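Local coordinates for protein lovastatin nonaketide synthase, polyketide synthase component (Aspergillus terreus, PDB 7CPX) that builds the dihydromonacolin L nonaketide of lovastatin from malonyl-CoA, as an iterative homodimeric polyketide synthase working with the partner protein LovC, at residues R313-E318 with P423-R428. The protein carries 2 engineered substitutions. Numbering follows the deposited sequence.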
ATOM      1  N   ARG A 313     -12.466  53.523 -31.915  1.00 88.55           N
ATOM      2  CA  ARG A 313     -12.034  52.874 -30.689  1.00 88.55           C
ATOM      3  C   ARG A 313     -13.159  52.027 -30.103  1.00 88.55           C
ATOM      4  O   ARG A 313     -14.320  52.119 -30.507  1.00 88.55           O
ATOM      5  CB  ARG A 313     -11.594  53.922 -29.671  1.00 88.55           C
ATOM      6  CG  ARG A 313     -10.493  53.473 -28.726  1.00 88.55           C
ATOM      7  CD  ARG A 313      -9.138  54.042 -29.122  1.00 88.55           C
ATOM      8  NE  ARG A 313      -9.178  55.485 -29.334  1.00 88.55           N
ATOM      9  CZ  ARG A 313      -9.330  56.381 -28.369  1.00 88.55           C
ATOM     10  NH1 ARG A 313      -9.467  56.019 -27.105  1.00 88.55           N
ATOM     11  NH2 ARG A 313      -9.352  57.673 -28.682  1.00 88.55           N
ATOM     12  N   CYS A 314     -12.796  51.192 -29.133  1.00 86.25           N
ATOM     13  CA  CYS A 314     -13.767  50.409 -28.382  1.00 86.25           C
ATOM     14  C   CYS A 314     -13.987  51.047 -27.017  1.00 86.25           C
ATOM     15  O   CYS A 314     -13.026  51.323 -26.291  1.00 86.25           O
ATOM     16  CB  CYS A 314     -13.297  48.963 -28.219  1.00 86.25           C
ATOM     17  SG  CYS A 314     -11.693  48.789 -27.414  1.00 86.25           S
ATOM     18  N   GLN A 315     -15.252  51.283 -26.676  1.00 86.64           N
ATOM     19  CA  GLN A 315     -15.588  51.919 -25.410  1.00 86.64           C
ATOM     20  C   GLN A 315     -15.464  50.966 -24.232  1.00 86.64           C
ATOM     21  O   GLN A 315     -15.318  51.423 -23.093  1.00 86.64           O
ATOM     22  CB  GLN A 315     -17.007  52.483 -25.468  1.00 86.64           C
ATOM     23  CG  GLN A 315     -17.242  53.445 -26.623  1.00 86.64           C
ATOM     24  CD  GLN A 315     -17.541  52.730 -27.927  1.00 86.64           C
ATOM     25  OE1 GLN A 315     -18.446  51.899 -28.000  1.00 86.64           O
ATOM     26  NE2 GLN A 315     -16.771  53.039 -28.963  1.00 86.64           N
ATOM     27  N   PHE A 316     -15.519  49.662 -24.480  1.00 83.34           N
ATOM     28  CA  PHE A 316     -15.327  48.651 -23.456  1.00 83.34           C
ATOM     29  C   PHE A 316     -14.244  47.690 -23.916  1.00 83.34           C
ATOM     30  O   PHE A 316     -14.061  47.463 -25.115  1.00 83.34           O
ATOM     31  CB  PHE A 316     -16.629  47.892 -23.167  1.00 83.34           C
ATOM     32  CG  PHE A 316     -16.479  46.785 -22.164  1.00 83.34           C
ATOM     33  CD1 PHE A 316     -16.048  47.048 -20.878  1.00 83.34           C
ATOM     34  CD2 PHE A 316     -16.783  45.482 -22.507  1.00 83.34           C
ATOM     35  CE1 PHE A 316     -15.913  46.031 -19.954  1.00 83.34           C
ATOM     36  CE2 PHE A 316     -16.652  44.459 -21.592  1.00 83.34           C
ATOM     37  CZ  PHE A 316     -16.216  44.732 -20.311  1.00 83.34           C
ATOM     38  N   PHE A 317     -13.513  47.134 -22.953  1.00 82.84           N
ATOM     39  CA  PHE A 317     -12.395  46.241 -23.253  1.00 82.84           C
ATOM     40  C   PHE A 317     -12.424  45.099 -22.245  1.00 82.84           C
ATOM     41  O   PHE A 317     -11.982  45.261 -21.105  1.00 82.84           O
ATOM     42  CB  PHE A 317     -11.070  46.988 -23.204  1.00 82.84           C
ATOM     43  CG  PHE A 317      -9.924  46.226 -23.798  1.00 82.84           C
ATOM     44  CD1 PHE A 317      -9.294  45.226 -23.084  1.00 82.84           C
ATOM     45  CD2 PHE A 317      -9.476  46.514 -25.071  1.00 82.84           C
ATOM     46  CE1 PHE A 317      -8.241  44.526 -23.632  1.00 82.84           C
ATOM     47  CE2 PHE A 317      -8.427  45.816 -25.627  1.00 82.84           C
ATOM     48  CZ  PHE A 317      -7.806  44.822 -24.907  1.00 82.84           C
ATOM     49  N   GLU A 318     -12.937  43.948 -22.668  1.00 83.38           N
ATOM     50  CA  GLU A 318     -12.904  42.776 -21.808  1.00 83.38           C
ATOM     51  C   GLU A 318     -11.470  42.281 -21.725  1.00 83.38           C
ATOM     52  O   GLU A 318     -11.016  41.500 -22.568  1.00 83.38           O
ATOM     53  CB  GLU A 318     -13.839  41.684 -22.326  1.00 83.38           C
ATOM     54  CG  GLU A 318     -14.316  40.723 -21.247  1.00 83.38           C
ATOM     55  CD  GLU A 318     -13.226  39.789 -20.754  1.00 83.38           C
ATOM     56  OE1 GLU A 318     -12.242  39.571 -21.490  1.00 83.38           O
ATOM     57  OE2 GLU A 318     -13.362  39.259 -19.632  1.00 83.38           O
ATOM     58  N   PRO A 423     -23.367  59.467 -33.838  1.00 99.60           N
ATOM     59  CA  PRO A 423     -24.537  58.819 -34.439  1.00 99.60           C
ATOM     60  C   PRO A 423     -24.129  57.867 -35.552  1.00 99.60           C
ATOM     61  O   PRO A 423     -23.260  58.171 -36.372  1.00 99.60           O
ATOM     62  CB  PRO A 423     -25.363  59.997 -34.970  1.00 99.60           C
ATOM     63  CG  PRO A 423     -24.378  61.096 -35.160  1.00 99.60           C
ATOM     64  CD  PRO A 423     -23.364  60.922 -34.070  1.00 99.60           C
ATOM     65  N   GLY A 424     -24.768  56.700 -35.572  1.00100.48           N
ATOM     66  CA  GLY A 424     -24.496  55.695 -36.574  1.00100.48           C
ATOM     67  C   GLY A 424     -23.323  54.790 -36.271  1.00100.48           C
ATOM     68  O   GLY A 424     -23.082  53.844 -37.032  1.00100.48           O
ATOM     69  N   GLN A 425     -22.584  55.043 -35.192  1.00 94.74           N
ATOM     70  CA  GLN A 425     -21.463  54.191 -34.823  1.00 94.74           C
ATOM     71  C   GLN A 425     -21.935  53.130 -33.840  1.00 94.74           C
ATOM     72  O   GLN A 425     -22.441  53.482 -32.766  1.00 94.74           O
ATOM     73  CB  GLN A 425     -20.344  55.008 -34.199  1.00 94.74           C
ATOM     74  CG  GLN A 425     -19.058  54.221 -34.002  1.00 94.74           C
ATOM     75  CD  GLN A 425     -18.324  54.613 -32.736  1.00 94.74           C
ATOM     76  OE1 GLN A 425     -17.775  55.709 -32.638  1.00 94.74           O
ATOM     77  NE2 GLN A 425     -18.315  53.716 -31.757  1.00 94.74           N
ATOM     78  N   PRO A 426     -21.801  51.842 -34.150  1.00 90.99           N
ATOM     79  CA  PRO A 426     -22.240  50.817 -33.200  1.00 90.99           C
ATOM     80  C   PRO A 426     -21.383  50.818 -31.948  1.00 90.99           C
ATOM     81  O   PRO A 426     -20.204  51.180 -31.972  1.00 90.99           O
ATOM     82  CB  PRO A 426     -22.072  49.513 -33.984  1.00 90.99           C
ATOM     83  CG  PRO A 426     -20.971  49.802 -34.932  1.00 90.99           C
ATOM     84  CD  PRO A 426     -21.130  51.247 -35.319  1.00 90.99           C
ATOM     85  N   ARG A 427     -21.994  50.410 -30.838  1.00 87.32           N
ATOM     86  CA  ARG A 427     -21.226  50.170 -29.627  1.00 87.32           C
ATOM     87  C   ARG A 427     -20.132  49.159 -29.927  1.00 87.32           C
ATOM     88  O   ARG A 427     -20.383  48.134 -30.566  1.00 87.32           O
ATOM     89  CB  ARG A 427     -22.133  49.654 -28.512  1.00 87.32           C
ATOM     90  CG  ARG A 427     -23.152  50.662 -28.017  1.00 87.32           C
ATOM     91  CD  ARG A 427     -23.900  50.130 -26.810  1.00 87.32           C
ATOM     92  NE  ARG A 427     -24.892  49.123 -27.170  1.00 87.32           N
ATOM     93  CZ  ARG A 427     -26.159  49.385 -27.457  1.00 87.32           C
ATOM     94  NH1 ARG A 427     -26.629  50.621 -27.450  1.00 87.32           N
ATOM     95  NH2 ARG A 427     -26.975  48.382 -27.763  1.00 87.32           N
ATOM     96  N   ARG A 428     -18.914  49.455 -29.484  1.00 86.82           N
ATOM     97  CA  ARG A 428     -17.759  48.619 -29.781  1.00 86.82           C
ATOM     98  C   ARG A 428     -17.069  48.238 -28.482  1.00 86.82           C
ATOM     99  O   ARG A 428     -16.776  49.105 -27.652  1.00 86.82           O
ATOM    100  CB  ARG A 428     -16.783  49.335 -30.716  1.00 86.82           C
ATOM    101  CG  ARG A 428     -15.636  48.457 -31.181  1.00 86.82           C
ATOM    102  CD  ARG A 428     -14.775  49.154 -32.222  1.00 86.82           C
ATOM    103  NE  ARG A 428     -15.540  49.540 -33.403  1.00 86.82           N
ATOM    104  CZ  ARG A 428     -16.056  50.744 -33.610  1.00 86.82           C
ATOM    105  NH1 ARG A 428     -15.913  51.722 -32.729  1.00 86.82           N
ATOM    106  NH2 ARG A 428     -16.738  50.973 -34.728  1.00 86.82           N
TER
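The guanidinium of Arg428 meets the carbonyl of Arg313 at its edge, nearly in plane. Pro426 O sits above one face, nearer its border than its middle. The amide of Gln315 approaches the same guanidinium obliquely, with the two planes 77° apart. NH1 of Arg428 donates to Arg313 O at 2.8 Å, and the donor is tilted 33° from the carbonyl plane. NH1 also bonds Glu311 O, and NE forms a salt bridge with Glu446, so several partners fix the rotation of the group. The side chain gets there by leaving the backbone with CG anti to N (chi1 -174°) and bending at chi3. Its aliphatic part runs alongside Cys314, with Arg428 CG 3.8 Å from Cys314 CB.

Gln315 grips the backbone of Arg428 at both its N-H and its carbonyl. Gln315 OE1 accepts Arg428 N at 2.9 Å in an almost straight bond, and the same oxygen accepts Trp418 NE1. A bend at chi2 turns the amide back to this N-H. The return bond, Gln315 N to Arg428 O, is 2.8 Å long but weak in angle. Phe316 N also reaches Arg428 O, at 3.5 Å, in a weak bond.

These bonds join the incoming ends of two neighbouring parallel strands, 316-318 and 428-435, in the mixed sheet of the thiolase-type ketosynthase fold. Strand 316-318 leads on to His320, predicted to be catalytic. On its other side lies strand 356-358, while helix 327-339 packs against Arg313, Cys314 and Phe317.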